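Na-translocating NADH-quinone reductase subunit C NqrC (Shewanella oneidensis, PDB 4XHF) binds flavin mononucleotide and is the soluble part of subunit C of a larger membrane-bound reductase complex. Local coordinates at residues K105-I110 / V227-E232; V133-G138 / Y146-V151; D61-S66 / R118-F123; S126-S131 / V151-N156. All coordinates share one frame; numbering follows the deposited sequence.

Interaction 1 (K105-I110 / V227-E232)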
loop_
_atom_site.group_PDB
_atom_site.type_symbol
_atom_site.label_atom_id
_atom_site.label_comp_id
_atom_site.label_asym_id
_atom_site.label_seq_id
_atom_site.Cartn_x
_atom_site.Cartn_y
_atom_site.Cartn_z
ATOM N N LYS A 105 -13.359 -0.860 13.969
ATOM C CA LYS A 105 -12.206 -0.276 14.647
ATOM C C LYS A 105 -11.433 0.598 13.666
ATOM O O LYS A 105 -10.542 0.124 12.961
ATOM C CB LYS A 105 -11.309 -1.374 15.224
ATOM C CG LYS A 105 -11.942 -2.125 16.389
ATOM C CD LYS A 105 -11.235 -3.444 16.665
ATOM C CE LYS A 105 -11.691 -4.068 17.978
ATOM N NZ LYS A 105 -10.792 -3.710 19.112
ATOM N N ASP A 106 -11.797 1.874 13.620
ATOM C CA ASP A 106 -11.226 2.808 12.657
ATOM C C ASP A 106 -9.857 3.320 13.111
ATOM O O ASP A 106 -9.695 4.495 13.439
ATOM C CB ASP A 106 -12.187 3.978 12.437
ATOM C CG ASP A 106 -11.806 4.833 11.246
ATOM O OD1 ASP A 106 -10.994 4.374 10.416
ATOM O OD2 ASP A 106 -12.330 5.961 11.132
ATOM N N ILE A 107 -8.875 2.423 13.109
ATOM C CA ILE A 107 -7.532 2.721 13.603
ATOM C C ILE A 107 -6.867 3.840 12.802
ATOM O O ILE A 107 -6.153 4.674 13.360
ATOM C CB ILE A 107 -6.635 1.456 13.557
ATOM C CG1 ILE A 107 -7.236 0.341 14.420
ATOM C CG2 ILE A 107 -5.226 1.775 14.039
ATOM C CD1 ILE A 107 -6.572 -1.018 14.240
ATOM N N ALA A 108 -7.104 3.848 11.493
ATOM C CA ALA A 108 -6.466 4.809 10.597
ATOM C C ALA A 108 -7.286 6.086 10.437
ATOM O O ALA A 108 -6.896 6.987 9.696
ATOM C CB ALA A 108 -6.230 4.170 9.240
ATOM N N LYS A 109 -8.421 6.156 11.128
ATOM C CA LYS A 109 -9.267 7.348 11.117
ATOM C C LYS A 109 -9.684 7.728 9.700
ATOM O O LYS A 109 -9.594 8.893 9.310
ATOM C CB LYS A 109 -8.541 8.520 11.784
ATOM C CG LYS A 109 -8.043 8.209 13.186
ATOM C CD LYS A 109 -7.149 9.309 13.731
ATOM C CE LYS A 109 -6.482 8.870 15.028
ATOM N NZ LYS A 109 -5.521 9.879 15.550
ATOM N N ILE A 110 -10.137 6.740 8.934
ATOM C CA ILE A 110 -10.568 6.971 7.558
ATOM C C ILE A 110 -12.079 7.170 7.473
ATOM O O ILE A 110 -12.603 7.488 6.406
ATOM C CB ILE A 110 -10.156 5.804 6.631
ATOM C CG1 ILE A 110 -10.810 4.490 7.075
ATOM C CG2 ILE A 110 -8.639 5.671 6.610
ATOM C CD1 ILE A 110 -10.569 3.331 6.125
ATOM N N VAL A 227 1.315 6.520 9.927
ATOM C CA VAL A 227 1.672 5.534 8.910
ATOM C C VAL A 227 1.634 4.146 9.521
ATOM O O VAL A 227 1.179 3.188 8.899
ATOM C CB VAL A 227 3.073 5.805 8.325
ATOM C CG1 VAL A 227 3.469 4.721 7.320
ATOM C CG2 VAL A 227 3.112 7.175 7.674
ATOM N N GLN A 228 2.116 4.054 10.753
ATOM C CA GLN A 228 2.117 2.802 11.491
ATOM C C GLN A 228 0.691 2.292 11.673
ATOM O O GLN A 228 0.410 1.113 11.456
ATOM C CB GLN A 228 2.797 3.004 12.844
ATOM C CG GLN A 228 2.904 1.766 13.711
ATOM C CD GLN A 228 3.234 2.116 15.138
ATOM O OE1 GLN A 228 4.322 2.615 15.435
ATOM N NE2 GLN A 228 2.288 1.869 16.036
ATOM N N ARG A 229 -0.209 3.192 12.057
ATOM C CA ARG A 229 -1.608 2.840 12.264
ATOM C C ARG A 229 -2.314 2.562 10.942
ATOM O O ARG A 229 -3.249 1.763 10.884
ATOM C CB ARG A 229 -2.324 3.957 13.022
ATOM C CG ARG A 229 -1.979 4.001 14.501
ATOM C CD ARG A 229 -2.675 5.146 15.213
ATOM N NE ARG A 229 -1.752 5.888 16.076
ATOM C CZ ARG A 229 -1.393 7.160 15.903
ATOM N NH1 ARG A 229 -1.874 7.887 14.897
ATOM N NH2 ARG A 229 -0.545 7.718 16.756
ATOM N N ALA A 230 -1.859 3.221 9.881
ATOM C CA ALA A 230 -2.416 3.001 8.553
ATOM C C ALA A 230 -2.187 1.560 8.122
ATOM O O ALA A 230 -3.103 0.893 7.644
ATOM C CB ALA A 230 -1.800 3.961 7.552
ATOM N N MET A 231 -0.962 1.081 8.301
ATOM C CA MET A 231 -0.636 -0.295 7.961
ATOM C C MET A 231 -1.318 -1.272 8.913
ATOM O O MET A 231 -1.736 -2.352 8.499
ATOM C CB MET A 231 0.877 -0.507 7.982
ATOM C CG MET A 231 1.590 0.132 6.806
ATOM S SD MET A 231 3.366 -0.141 6.862
ATOM C CE MET A 231 3.918 0.950 5.556
ATOM N N GLU A 232 -1.440 -0.889 10.181
ATOM C CA GLU A 232 -2.082 -1.743 11.172
ATOM C C GLU A 232 -3.526 -2.050 10.785
ATOM O O GLU A 232 -4.007 -3.167 10.988
ATOM C CB GLU A 232 -2.048 -1.092 12.552
ATOM C CG GLU A 232 -2.677 -1.952 13.633
ATOM C CD GLU A 232 -2.660 -1.288 14.989
ATOM O OE1 GLU A 232 -2.136 -0.161 15.090
ATOM O OE2 GLU A 232 -3.176 -1.890 15.954
HETATM O O HOH W 1 -4.454 6.974 12.734
#
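R229 and I107 meet where a type I beta turn, D106 to K109, lies against helix 221-234 of the FMN-binding domain. From CB outward, R229 runs along the turn: its CB touches CG2 of I107 at 3.8 Å, and its CG stays beside the same methyl, 4.0 Å from I107 CG2. CD has moved past the methyl to the I107 carbonyl, 4.0 Å from I107 O. The chain then bends at chi3 (-133°), and NH1 ends up in weak contact with a water that reaches it at the edge of the guanidinium plane; the same water donates to I107 O, 2.9 Å away. K109 NZ approaches obliquely, 4.2 Å from R229 NH1, so two like charges stand close together at this partly exposed edge of the contact, which is probably somewhat unfavourable.

One helical turn on, E232 crosses I107 at about a right angle. Its OE2 lies beside I107 CD1 at 3.9 Å, so the carboxylate meets the methyls rather than a charge in this turn. A108 is the buried part: its CB packs on the A230 backbone, 4.0 Å from A230 CA, while the A230 methyl points away to F136 in the sheet. At the far side of the turn D106 holds the chain in place, its OD1 accepting from I110 N at 2.9 Å on the syn side of the carboxylate.

Interaction 2 (V133-G138 / Y146-V151)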
loop_
_atom_site.group_PDB
_atom_site.type_symbol
_atom_site.label_atom_id
_atom_site.label_comp_id
_atom_site.label_asym_id
_atom_site.label_seq_id
_atom_site.Cartn_x
_atom_site.Cartn_y
_atom_site.Cartn_z
ATOM N N VAL A 133 1.168 -5.989 -4.367
ATOM C CA VAL A 133 1.147 -4.584 -3.991
ATOM C C VAL A 133 -0.281 -4.170 -3.661
ATOM O O VAL A 133 -1.190 -4.349 -4.476
ATOM C CB VAL A 133 1.707 -3.688 -5.111
ATOM C CG1 VAL A 133 1.863 -2.257 -4.621
ATOM C CG2 VAL A 133 3.042 -4.232 -5.611
ATOM N N VAL A 134 -0.469 -3.622 -2.464
ATOM C CA VAL A 134 -1.787 -3.188 -2.012
ATOM C C VAL A 134 -1.765 -1.719 -1.598
ATOM O O VAL A 134 -0.759 -1.230 -1.087
ATOM C CB VAL A 134 -2.291 -4.038 -0.825
ATOM C CG1 VAL A 134 -2.359 -5.499 -1.213
ATOM C CG2 VAL A 134 -1.399 -3.855 0.400
ATOM N N PRO A 135 -2.880 -1.009 -1.820
ATOM C CA PRO A 135 -2.987 0.381 -1.377
ATOM C C PRO A 135 -3.257 0.484 0.117
ATOM O O PRO A 135 -3.992 -0.333 0.670
ATOM C CB PRO A 135 -4.175 0.911 -2.180
ATOM C CG PRO A 135 -5.032 -0.288 -2.386
ATOM C CD PRO A 135 -4.078 -1.436 -2.562
ATOM N N PHE A 136 -2.661 1.478 0.761
ATOM C CA PHE A 136 -2.962 1.765 2.152
ATOM C C PHE A 136 -2.998 3.269 2.328
ATOM O O PHE A 136 -2.329 4.006 1.603
ATOM C CB PHE A 136 -1.928 1.133 3.087
ATOM C CG PHE A 136 -0.647 1.899 3.175
ATOM C CD1 PHE A 136 0.217 1.950 2.098
ATOM C CD2 PHE A 136 -0.307 2.566 4.335
ATOM C CE1 PHE A 136 1.399 2.651 2.176
ATOM C CE2 PHE A 136 0.873 3.271 4.420
ATOM C CZ PHE A 136 1.728 3.312 3.337
ATOM N N TYR A 137 -3.801 3.723 3.278
ATOM C CA TYR A 137 -3.844 5.134 3.612
ATOM C C TYR A 137 -4.439 5.322 4.994
ATOM O O TYR A 137 -5.125 4.442 5.513
ATOM C CB TYR A 137 -4.641 5.923 2.568
ATOM C CG TYR A 137 -6.112 5.581 2.500
ATOM C CD1 TYR A 137 -6.555 4.475 1.789
ATOM C CD2 TYR A 137 -7.059 6.376 3.132
ATOM C CE1 TYR A 137 -7.899 4.163 1.721
ATOM C CE2 TYR A 137 -8.404 6.073 3.068
ATOM C CZ TYR A 137 -8.820 4.967 2.360
ATOM O OH TYR A 137 -10.160 4.664 2.297
ATOM N N GLY A 138 -4.155 6.470 5.593
ATOM C CA GLY A 138 -4.613 6.761 6.936
ATOM C C GLY A 138 -4.234 8.170 7.333
ATOM O O GLY A 138 -3.359 8.781 6.722
ATOM N N TYR A 146 -1.425 8.722 1.624
ATOM C CA TYR A 146 -1.709 7.629 0.694
ATOM C C TYR A 146 -0.435 6.994 0.154
ATOM O O TYR A 146 0.543 7.684 -0.121
ATOM C CB TYR A 146 -2.543 8.133 -0.482
ATOM C CG TYR A 146 -3.922 8.600 -0.104
ATOM C CD1 TYR A 146 -4.117 9.827 0.512
ATOM C CD2 TYR A 146 -5.031 7.819 -0.380
ATOM C CE1 TYR A 146 -5.379 10.256 0.855
ATOM C CE2 TYR A 146 -6.295 8.238 -0.045
ATOM C CZ TYR A 146 -6.466 9.457 0.571
ATOM O OH TYR A 146 -7.735 9.873 0.906
ATOM N N GLY A 147 -0.466 5.678 -0.031
ATOM C CA GLY A 147 0.683 4.968 -0.555
ATOM C C GLY A 147 0.384 3.532 -0.935
ATOM O O GLY A 147 -0.775 3.117 -0.982
ATOM N N TYR A 148 1.445 2.780 -1.211
ATOM C CA TYR A 148 1.347 1.365 -1.548
ATOM C C TYR A 148 2.402 0.571 -0.785
ATOM O O TYR A 148 3.507 1.064 -0.551
ATOM C CB TYR A 148 1.517 1.148 -3.058
ATOM C CG TYR A 148 0.426 1.767 -3.903
ATOM C CD1 TYR A 148 -0.727 1.060 -4.218
ATOM C CD2 TYR A 148 0.550 3.062 -4.390
ATOM C CE1 TYR A 148 -1.726 1.626 -4.990
ATOM C CE2 TYR A 148 -0.442 3.636 -5.163
ATOM C CZ TYR A 148 -1.578 2.913 -5.460
ATOM O OH TYR A 148 -2.569 3.479 -6.227
ATOM N N VAL A 149 2.043 -0.648 -0.390
ATOM C CA VAL A 149 2.981 -1.586 0.222
ATOM C C VAL A 149 3.044 -2.877 -0.583
ATOM O O VAL A 149 2.023 -3.524 -0.820
ATOM C CB VAL A 149 2.590 -1.930 1.670
ATOM C CG1 VAL A 149 3.596 -2.896 2.288
ATOM C CG2 VAL A 149 2.492 -0.674 2.503
ATOM N N ALA A 150 4.253 -3.241 -0.999
ATOM C CA ALA A 150 4.495 -4.509 -1.673
ATOM C C ALA A 150 4.948 -5.534 -0.648
ATOM O O ALA A 150 5.902 -5.295 0.089
ATOM C CB ALA A 150 5.538 -4.345 -2.763
ATOM N N VAL A 151 4.256 -6.668 -0.597
ATOM C CA VAL A 151 4.593 -7.731 0.342
ATOM C C VAL A 151 4.991 -8.988 -0.424
ATOM O O VAL A 151 4.444 -9.272 -1.487
ATOM C CB VAL A 151 3.414 -8.041 1.297
ATOM C CG1 VAL A 151 3.112 -6.838 2.172
ATOM C CG2 VAL A 151 2.170 -8.452 0.523
#
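The carbonyl oxygen of V134 is gripped twice by the partner strand: V149 N donates to it at 2.9 Å, and the CA-H of Y148 leans on it, with Y148 CA 3.4 Å from V134 O. V134 N returns the bond to V149 O. F136 and G147 form the next doubly bonded pair, in which the N-H of G147 is the more bent of the two (147°).

These two-bond pairs, separated by non-hydrogen-bonded ones, make strands 129-139 and 144-151 a beta hairpin in the middle of the antiparallel sheet, at the heart of the chain. On the face bearing V134, F136 and V149, the F136 ring swings across toward the other strand because CG stands between the backbone N and the carbonyl carbon (chi1 79°). F136 CE1 comes to 3.4 Å from G147 C, and Y148 N lies at the ring edge; CG2 of V149 covers one ring face, 3.5 Å from F136 CD1. Helix 221-234 packs on this side through A230, M231 and W234.

On the other face Y137 and Y146 extend together in one direction, their planes within 8° of parallel but displaced so far that little of one ring covers the other. A CH-pi contact joins them instead: the methylene of Y137 sits over the face of the Y146 ring, with Y137 CB 3.5 Å from Y146 CD2. Farther along, P135 CB touches Y148 CE1 at 3.8 Å, and V133 CG2 meets the A150 methyl.

Interaction 3 (D61-S66 / R118-F123)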
loop_
_atom_site.group_PDB
_atom_site.type_symbol
_atom_site.label_atom_id
_atom_site.label_comp_id
_atom_site.label_asym_id
_atom_site.label_seq_id
_atom_site.Cartn_x
_atom_site.Cartn_y
_atom_site.Cartn_z
ATOM N N ASP A 61 5.168 -1.235 -20.712
ATOM C CA ASP A 61 5.274 -2.586 -21.250
ATOM C C ASP A 61 5.637 -3.571 -20.145
ATOM O O ASP A 61 5.143 -4.696 -20.115
ATOM C CB ASP A 61 6.321 -2.645 -22.366
ATOM C CG ASP A 61 6.146 -1.543 -23.398
ATOM O OD1 ASP A 61 5.012 -1.046 -23.563
ATOM O OD2 ASP A 61 7.149 -1.177 -24.047
ATOM N N ILE A 62 6.507 -3.139 -19.240
ATOM C CA ILE A 62 6.936 -3.977 -18.128
ATOM C C ILE A 62 5.756 -4.247 -17.200
ATOM O O ILE A 62 5.557 -5.373 -16.748
ATOM C CB ILE A 62 8.095 -3.316 -17.350
ATOM C CG1 ILE A 62 9.339 -3.255 -18.240
ATOM C CG2 ILE A 62 8.413 -4.089 -16.067
ATOM C CD1 ILE A 62 10.451 -2.384 -17.710
ATOM N N PHE A 63 4.972 -3.210 -16.931
ATOM C CA PHE A 63 3.787 -3.341 -16.094
ATOM C C PHE A 63 2.793 -4.308 -16.727
ATOM O O PHE A 63 2.297 -5.221 -16.070
ATOM C CB PHE A 63 3.133 -1.973 -15.878
ATOM C CG PHE A 63 1.954 -2.001 -14.945
ATOM C CD1 PHE A 63 0.698 -2.366 -15.402
ATOM C CD2 PHE A 63 2.099 -1.648 -13.613
ATOM C CE1 PHE A 63 -0.388 -2.389 -14.545
ATOM C CE2 PHE A 63 1.015 -1.666 -12.753
ATOM C CZ PHE A 63 -0.229 -2.037 -13.220
ATOM N N ALA A 64 2.518 -4.105 -18.011
ATOM C CA ALA A 64 1.519 -4.893 -18.720
ATOM C C ALA A 64 1.853 -6.383 -18.719
ATOM O O ALA A 64 0.956 -7.226 -18.705
ATOM C CB ALA A 64 1.376 -4.389 -20.146
ATOM N N LYS A 65 3.142 -6.704 -18.728
ATOM C CA LYS A 65 3.582 -8.093 -18.795
ATOM C C LYS A 65 3.681 -8.739 -17.419
ATOM O O LYS A 65 3.300 -9.895 -17.245
ATOM C CB LYS A 65 4.938 -8.185 -19.498
ATOM C CG LYS A 65 5.501 -9.601 -19.594
ATOM C CD LYS A 65 4.503 -10.555 -20.239
ATOM C CE LYS A 65 5.148 -11.866 -20.659
ATOM N NZ LYS A 65 5.647 -12.680 -19.514
ATOM N N SER A 66 4.189 -7.989 -16.448
ATOM C CA SER A 66 4.561 -8.564 -15.158
ATOM C C SER A 66 3.573 -8.278 -14.028
ATOM O O SER A 66 3.777 -8.743 -12.907
ATOM C CB SER A 66 5.947 -8.057 -14.753
ATOM O OG SER A 66 6.933 -8.488 -15.677
ATOM N N ARG A 118 -8.390 -2.159 -5.016
ATOM C CA ARG A 118 -7.585 -2.542 -6.166
ATOM C C ARG A 118 -6.214 -2.995 -5.698
ATOM O O ARG A 118 -5.517 -2.253 -5.012
ATOM C CB ARG A 118 -7.450 -1.384 -7.153
ATOM C CG ARG A 118 -6.505 -1.668 -8.312
ATOM C CD ARG A 118 -6.438 -0.483 -9.253
ATOM N NE ARG A 118 -6.052 0.738 -8.553
ATOM C CZ ARG A 118 -6.201 1.964 -9.044
ATOM N NH1 ARG A 118 -6.733 2.144 -10.244
ATOM N NH2 ARG A 118 -5.820 3.013 -8.329
ATOM N N VAL A 119 -5.837 -4.212 -6.076
ATOM C CA VAL A 119 -4.547 -4.773 -5.700
ATOM C C VAL A 119 -3.811 -5.237 -6.949
ATOM O O VAL A 119 -4.406 -5.349 -8.020
ATOM C CB VAL A 119 -4.703 -5.950 -4.712
ATOM C CG1 VAL A 119 -5.375 -5.484 -3.436
ATOM C CG2 VAL A 119 -5.497 -7.086 -5.339
ATOM N N PHE A 120 -2.516 -5.499 -6.801
ATOM C CA PHE A 120 -1.671 -5.883 -7.927
ATOM C C PHE A 120 -0.794 -7.082 -7.590
ATOM O O PHE A 120 -0.015 -7.038 -6.643
ATOM C CB PHE A 120 -0.784 -4.713 -8.349
ATOM C CG PHE A 120 -1.537 -3.450 -8.632
ATOM C CD1 PHE A 120 -1.816 -2.552 -7.617
ATOM C CD2 PHE A 120 -1.954 -3.154 -9.917
ATOM C CE1 PHE A 120 -2.506 -1.385 -7.877
ATOM C CE2 PHE A 120 -2.644 -1.991 -10.185
ATOM C CZ PHE A 120 -2.920 -1.104 -9.164
ATOM N N LYS A 121 -0.930 -8.151 -8.369
ATOM C CA LYS A 121 -0.015 -9.282 -8.285
ATOM C C LYS A 121 1.161 -9.023 -9.214
ATOM O O LYS A 121 0.964 -8.685 -10.379
ATOM C CB LYS A 121 -0.712 -10.590 -8.660
ATOM C CG LYS A 121 -1.717 -11.089 -7.633
ATOM C CD LYS A 121 -2.354 -12.395 -8.083
ATOM C CE LYS A 121 -3.378 -12.897 -7.083
ATOM N NZ LYS A 121 -4.015 -14.162 -7.537
ATOM N N VAL A 122 2.377 -9.176 -8.696
ATOM C CA VAL A 122 3.588 -8.907 -9.468
ATOM C C VAL A 122 4.399 -10.185 -9.654
ATOM O O VAL A 122 4.645 -10.918 -8.696
ATOM C CB VAL A 122 4.461 -7.837 -8.786
ATOM C CG1 VAL A 122 5.620 -7.437 -9.689
ATOM C CG2 VAL A 122 3.618 -6.618 -8.420
ATOM N N PHE A 123 4.814 -10.439 -10.893
ATOM C CA PHE A 123 5.551 -11.650 -11.243
ATOM C C PHE A 123 6.942 -11.317 -11.776
ATOM O O PHE A 123 7.123 -10.320 -12.475
ATOM C CB PHE A 123 4.775 -12.459 -12.287
ATOM C CG PHE A 123 3.375 -12.808 -11.867
ATOM C CD1 PHE A 123 3.115 -13.984 -11.184
ATOM C CD2 PHE A 123 2.319 -11.960 -12.156
ATOM C CE1 PHE A 123 1.829 -14.306 -10.797
ATOM C CE2 PHE A 123 1.033 -12.278 -11.771
ATOM C CZ PHE A 123 0.789 -13.453 -11.090
HETATM O O HOH W 2 9.495 -8.676 -13.316
#
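Helix 61-66 runs almost square to strand 118-123, at 96° with the axes 8.2 Å apart at closest approach, and its last residue, S66, comes right up to F123. S66 O takes the backbone N-H of F123 at 2.8 Å, in the carbonyl plane and nearly straight (164°). The same oxygen meets the CA-H of V122, with V122 CA 3.4 Å from S66 O, and F123 CD2 brings its ring edge to it at 3.6 Å. S66 CB lies against F123 O in turn, 3.4 Å away, and a water that donates to F123 O also makes a weak contact with S66 OG.

This is a helix end tied into the sheet: the chain passes straight from helix 58-66 into strand 67-73, which pairs antiparallel with strand 113-123. Deeper in, the side chains of F63 and F120 cross at about a right angle. F63 reaches there with CG anti to the backbone N (chi1 -176°), and its CZ touches F120 CE2 at 3.9 Å, the F120 atom lying at the edge of the F63 ring. Helix 29-48 covers both rings, with V45 touching each.

Interaction 4 (S126-S131 / V151-N156)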
loop_
_atom_site.group_PDB
_atom_site.type_symbol
_atom_site.label_atom_id
_atom_site.label_comp_id
_atom_site.label_asym_id
_atom_site.label_seq_id
_atom_site.Cartn_x
_atom_site.Cartn_y
_atom_site.Cartn_z
ATOM N N SER A 126 10.510 -15.129 -14.449
ATOM C CA SER A 126 10.273 -16.568 -14.435
ATOM C C SER A 126 8.780 -16.892 -14.391
ATOM O O SER A 126 8.388 -18.045 -14.556
ATOM C CB SER A 126 10.989 -17.208 -13.241
ATOM O OG SER A 126 10.788 -18.610 -13.211
ATOM N N GLY A 127 7.952 -15.873 -14.167
ATOM C CA GLY A 127 6.510 -16.049 -14.105
ATOM C C GLY A 127 6.008 -16.424 -12.722
ATOM O O GLY A 127 4.815 -16.666 -12.529
ATOM N N LYS A 128 6.922 -16.476 -11.760
ATOM C CA LYS A 128 6.586 -16.789 -10.375
ATOM C C LYS A 128 6.165 -15.520 -9.640
ATOM O O LYS A 128 6.712 -14.445 -9.891
ATOM C CB LYS A 128 7.782 -17.449 -9.680
ATOM C CG LYS A 128 7.667 -17.586 -8.166
ATOM C CD LYS A 128 6.536 -18.513 -7.757
ATOM C CE LYS A 128 6.463 -18.664 -6.243
ATOM N NZ LYS A 128 6.163 -17.380 -5.548
ATOM N N LEU A 129 5.193 -15.647 -8.741
ATOM C CA LEU A 129 4.723 -14.514 -7.948
ATOM C C LEU A 129 5.875 -13.878 -7.173
ATOM O O LEU A 129 6.546 -14.541 -6.381
ATOM C CB LEU A 129 3.620 -14.953 -6.981
ATOM C CG LEU A 129 2.990 -13.841 -6.136
ATOM C CD1 LEU A 129 2.183 -12.880 -7.001
ATOM C CD2 LEU A 129 2.122 -14.422 -5.034
ATOM N N SER A 130 6.086 -12.587 -7.405
ATOM C CA SER A 130 7.186 -11.851 -6.792
ATOM C C SER A 130 6.702 -11.093 -5.562
ATOM O O SER A 130 7.356 -11.094 -4.521
ATOM C CB SER A 130 7.805 -10.887 -7.809
ATOM O OG SER A 130 9.008 -10.318 -7.324
ATOM N N SER A 131 5.547 -10.451 -5.687
ATOM C CA SER A 131 4.959 -9.720 -4.577
ATOM C C SER A 131 3.515 -9.366 -4.888
ATOM O O SER A 131 3.059 -9.507 -6.022
ATOM C CB SER A 131 5.759 -8.446 -4.276
ATOM O OG SER A 131 5.659 -7.510 -5.334
ATOM N N VAL A 151 4.256 -6.668 -0.597
ATOM C CA VAL A 151 4.593 -7.731 0.342
ATOM C C VAL A 151 4.991 -8.988 -0.424
ATOM O O VAL A 151 4.444 -9.272 -1.487
ATOM C CB VAL A 151 3.414 -8.041 1.297
ATOM C CG1 VAL A 151 3.112 -6.838 2.172
ATOM C CG2 VAL A 151 2.170 -8.452 0.523
ATOM N N GLU A 152 5.956 -9.725 0.115
ATOM C CA GLU A 152 6.400 -10.972 -0.496
ATOM C C GLU A 152 5.311 -12.037 -0.352
ATOM O O GLU A 152 4.379 -11.864 0.435
ATOM C CB GLU A 152 7.710 -11.444 0.142
ATOM C CG GLU A 152 8.865 -10.457 -0.003
ATOM C CD GLU A 152 10.197 -11.037 0.443
ATOM O OE1 GLU A 152 10.210 -12.166 0.975
ATOM O OE2 GLU A 152 11.232 -10.364 0.256
ATOM N N PRO A 153 5.418 -13.140 -1.116
ATOM C CA PRO A 153 4.401 -14.200 -1.111
ATOM C C PRO A 153 4.160 -14.862 0.248
ATOM O O PRO A 153 3.208 -15.634 0.362
ATOM C CB PRO A 153 4.961 -15.219 -2.109
ATOM C CG PRO A 153 5.804 -14.420 -3.021
ATOM C CD PRO A 153 6.448 -13.396 -2.139
ATOM N N ASP A 154 4.996 -14.588 1.248
ATOM C CA ASP A 154 4.702 -15.038 2.607
ATOM C C ASP A 154 3.685 -14.093 3.247
ATOM O O ASP A 154 3.147 -14.372 4.319
ATOM C CB ASP A 154 5.979 -15.129 3.462
ATOM C CG ASP A 154 6.690 -13.791 3.635
ATOM O OD1 ASP A 154 6.130 -12.737 3.265
ATOM O OD2 ASP A 154 7.825 -13.796 4.162
ATOM N N PHE A 155 3.437 -12.974 2.568
ATOM C CA PHE A 155 2.456 -11.981 2.999
ATOM C C PHE A 155 2.811 -11.437 4.379
ATOM O O PHE A 155 1.941 -11.198 5.219
ATOM C CB PHE A 155 1.052 -12.589 2.988
ATOM C CG PHE A 155 0.652 -13.141 1.649
ATOM C CD1 PHE A 155 0.806 -12.383 0.501
ATOM C CD2 PHE A 155 0.148 -14.424 1.537
ATOM C CE1 PHE A 155 0.448 -12.889 -0.733
ATOM C CE2 PHE A 155 -0.211 -14.935 0.305
ATOM C CZ PHE A 155 -0.058 -14.167 -0.832
ATOM N N ASN A 156 4.107 -11.236 4.588
ATOM C CA ASN A 156 4.629 -10.725 5.847
ATOM C C ASN A 156 5.822 -9.809 5.594
ATOM O O ASN A 156 5.863 -8.676 6.073
ATOM C CB ASN A 156 5.030 -11.883 6.764
ATOM C CG ASN A 156 5.370 -11.430 8.168
ATOM O OD1 ASN A 156 5.038 -10.317 8.573
ATOM N ND2 ASN A 156 6.028 -12.300 8.924
#
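P153 presses its ring onto the backbone of strand 129-139, and this is the tight part of the contact. P153 CG lies 3.4 Å from L129 O, and P153 CD is equally close to S130 O, so two successive carbonyl oxygens meet CG and CD of the proline. Beside it, V151 O is met by S131, whose CA and CB both come within 3.2 Å of V151 O. These are carbon-to-oxygen contacts, close and buried around S131 and V151.

Toward solvent the fit relaxes. The L129 and P153 side chains run antiparallel past one another, with L129 CD2 4.2 Å from P153 CB. K128 is exposed: its chain bends at chi2 (65°) and again at chi4 (63°), curling back so that the ammonium donates to L129 O at 3.0 Å, in the carbonyl plane on a lone pair. That leaves K128 NZ just 3.9 Å from P153 CG, beside the carbonyl that P153 CG also touches. D154 is exposed on the loop, and its OD1 takes N156 N in an Asx turn.

P153 itself is the second residue of a type I beta turn from E152 to F155, which carries the chain out of strand 144-151. Within that turn P153 O stands over the centre of the F155 ring. F155 stacks with F244 of helix 241-249, which V151 touches too. On the other strand, S130 and S131 both face V122 in a classic beta bulge. The contact thus has strand 113-123 beside segment 126-131 and helix 241-249 beside segment 151-156.

From the N terminus, interaction 3 opens first, at helix 58-66, and closes at strand 113-123, fastening the helix end to the sheet. Before it closes, the loop at 105-110 has begun interaction 1, so the two cross along the chain. Interaction 4 opens next at the start of strand 129-139, and interaction 2 is nested inside it; the two share V151. Both in turn lie within the long loop that interaction 1 closes at helix 221-234. Strand 129-139 is the common element: it pairs with strand 113-123 through V133 and F120, while F136 and V149 of the hairpin carry M231 and A230 of the helix.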